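Local atomic coordinates of m3DLH protein (Halieaceae bacterium, PDB entry 7JKA), a protein that probably hydrolyses dienelactones as an alpha/beta-hydrolase of the dienelactone hydrolase family, and may also act as a phosphotriesterase. Residues 30-35 with 71-76. Residues are numbered along the deposited sequence; the frame is centred on the assembly and turned at random.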
loop_
_atom_site.group_PDB
_atom_site.type_symbol
_atom_site.label_atom_id
_atom_site.label_comp_id
_atom_site.label_asym_id
_atom_site.label_seq_id
_atom_site.Cartn_x
_atom_site.Cartn_y
_atom_site.Cartn_z
ATOM N N GLY A 30 -6.461 13.099 -1.758
ATOM C CA GLY A 30 -5.141 12.521 -1.780
ATOM C C GLY A 30 -4.101 13.554 -2.164
ATOM O O GLY A 30 -4.371 14.758 -2.229
ATOM N N GLU A 31 -2.894 13.065 -2.403
ATOM C CA GLU A 31 -1.780 13.943 -2.726
ATOM C C GLU A 31 -0.874 13.242 -3.726
ATOM O O GLU A 31 -0.391 12.134 -3.461
ATOM C CB GLU A 31 -1.027 14.333 -1.446
ATOM C CG GLU A 31 0.004 15.423 -1.636
ATOM C CD GLU A 31 0.567 15.891 -0.314
ATOM O OE1 GLU A 31 1.428 15.205 0.232
ATOM O OE2 GLU A 31 0.139 16.955 0.192
ATOM N N LEU A 32 -0.657 13.876 -4.878
ATOM C CA LEU A 32 0.220 13.339 -5.915
ATOM C C LEU A 32 1.593 13.965 -5.753
ATOM O O LEU A 32 1.698 15.186 -5.615
ATOM C CB LEU A 32 -0.308 13.619 -7.329
ATOM C CG LEU A 32 0.531 12.978 -8.444
ATOM C CD1 LEU A 32 0.164 11.485 -8.594
ATOM C CD2 LEU A 32 0.406 13.695 -9.778
ATOM N N HIS A 33 2.632 13.125 -5.756
ATOM C CA HIS A 33 4.028 13.547 -5.739
ATOM C C HIS A 33 4.691 13.118 -7.033
ATOM O O HIS A 33 4.505 11.987 -7.484
ATOM C CB HIS A 33 4.777 12.941 -4.542
ATOM C CG HIS A 33 4.313 13.477 -3.224
ATOM N ND1 HIS A 33 5.116 14.248 -2.415
ATOM C CD2 HIS A 33 3.121 13.365 -2.587
ATOM C CE1 HIS A 33 4.429 14.606 -1.342
ATOM N NE2 HIS A 33 3.227 14.066 -1.411
ATOM N N TRP A 34 5.458 14.021 -7.642
ATOM C CA TRP A 34 6.112 13.679 -8.894
ATOM C C TRP A 34 7.347 14.556 -9.033
ATOM O O TRP A 34 7.493 15.565 -8.342
ATOM C CB TRP A 34 5.154 13.826 -10.088
ATOM C CG TRP A 34 4.921 15.243 -10.526
ATOM C CD1 TRP A 34 5.515 15.864 -11.591
ATOM C CD2 TRP A 34 4.054 16.225 -9.923
ATOM N NE1 TRP A 34 5.072 17.164 -11.691
ATOM C CE2 TRP A 34 4.184 17.413 -10.675
ATOM C CE3 TRP A 34 3.186 16.220 -8.814
ATOM C CZ2 TRP A 34 3.485 18.578 -10.369
ATOM C CZ3 TRP A 34 2.502 17.400 -8.511
ATOM C CH2 TRP A 34 2.646 18.550 -9.288
ATOM N N ASP A 35 8.243 14.154 -9.928
ATOM C CA ASP A 35 9.432 14.940 -10.250
ATOM C C ASP A 35 9.146 15.726 -11.520
ATOM O O ASP A 35 8.963 15.132 -12.586
ATOM C CB ASP A 35 10.638 14.013 -10.412
ATOM C CG ASP A 35 11.932 14.741 -10.772
ATOM O OD1 ASP A 35 11.971 15.990 -10.849
ATOM O OD2 ASP A 35 12.930 14.025 -10.973
ATOM N N ALA A 71 5.488 8.674 -10.300
ATOM C CA ALA A 71 4.398 9.551 -9.884
ATOM C C ALA A 71 3.596 8.770 -8.867
ATOM O O ALA A 71 3.085 7.702 -9.194
ATOM C CB ALA A 71 3.512 9.945 -11.071
ATOM N N ALA A 72 3.517 9.274 -7.636
ATOM C CA ALA A 72 2.983 8.511 -6.525
ATOM C C ALA A 72 1.792 9.249 -5.930
ATOM O O ALA A 72 1.906 10.418 -5.551
ATOM C CB ALA A 72 4.082 8.280 -5.480
ATOM N N LEU A 73 0.654 8.553 -5.824
ATOM C CA LEU A 73 -0.542 9.116 -5.203
ATOM C C LEU A 73 -0.657 8.567 -3.788
ATOM O O LEU A 73 -0.925 7.374 -3.602
ATOM C CB LEU A 73 -1.787 8.771 -6.014
ATOM C CG LEU A 73 -3.083 9.361 -5.431
ATOM C CD1 LEU A 73 -3.125 10.848 -5.691
ATOM C CD2 LEU A 73 -4.322 8.702 -6.030
ATOM N N ALA A 74 -0.467 9.430 -2.801
ATOM C CA ALA A 74 -0.798 9.077 -1.425
ATOM C C ALA A 74 -2.321 9.105 -1.279
ATOM O O ALA A 74 -2.951 10.152 -1.479
ATOM C CB ALA A 74 -0.117 10.057 -0.472
ATOM N N ALA A 75 -2.907 7.970 -0.933
ATOM C CA ALA A 75 -4.351 7.795 -0.951
ATOM C C ALA A 75 -5.000 8.102 0.394
ATOM O O ALA A 75 -4.410 7.915 1.464
ATOM C CB ALA A 75 -4.717 6.362 -1.336
ATOM N N ASP A 76 -6.256 8.527 0.317
ATOM C CA ASP A 76 -7.094 8.815 1.478
ATOM C C ASP A 76 -7.952 7.581 1.772
ATOM O O ASP A 76 -8.710 7.143 0.904
ATOM C CB ASP A 76 -7.934 10.045 1.116
ATOM C CG ASP A 76 -8.982 10.426 2.159
ATOM O OD1 ASP A 76 -9.059 9.825 3.248
ATOM O OD2 ASP A 76 -9.732 11.380 1.856
#
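Glu31 and His33 on one strand face Ala74 and Ala72 on the other in two hydrogen-bonded antiparallel pairs, a compact example of how a sheet alternates its pairing. Each pair closes a ring of two backbone bonds. Around His33 both are nearly straight: His33 N gives to Ala72 O at 2.8 Å and Ala72 N to His33 O, each with an angle of 170° at the hydrogen. The two bonds between Glu31 and Ala74 are more bent than those at His33. Between them Leu32 and Leu73 form the non-hydrogen-bonded pair, their CA atoms 4.3 Å apart, while CA-H groups supplement the ladder, Leu32 CA lying 3.4 Å from Ala72 O. At the end of the ladder Gly30 CA lies 3.2 Å from Ala74 O.

Apolar contact is made by the leucines on the opposite face from His33. With CG anti to the backbone N (chi1 -176°), Leu32 lays CD1 alongside the partner strand, 4.2 Å from Leu73 CB and 4.4 Å from Ala71 CB. Leu73 CD1 lies against the backbone of the other strand, 3.8 Å from Glu31 O.

The polar side-chain bond runs along one strand: His33 NE2 donates to Glu31 OE1 at 2.7 Å, meeting the carboxylate on its anti side and 33° out of its plane. This bond limits rotation of the imidazole, whose ring also meets that of His16.

Helix 56-67 packs Ala62 against His33 and Ala72, whereas Leu115 of helix 101-116 touches both leucines. Within the sheet, strand 27-35 lies between strand 14-22 and strand 71-74, antiparallel to both, and the latter pairs in parallel with strand 42-48, so this contact joins the antiparallel N-terminal edge to the parallel core of the alpha/beta-hydrolase sheet.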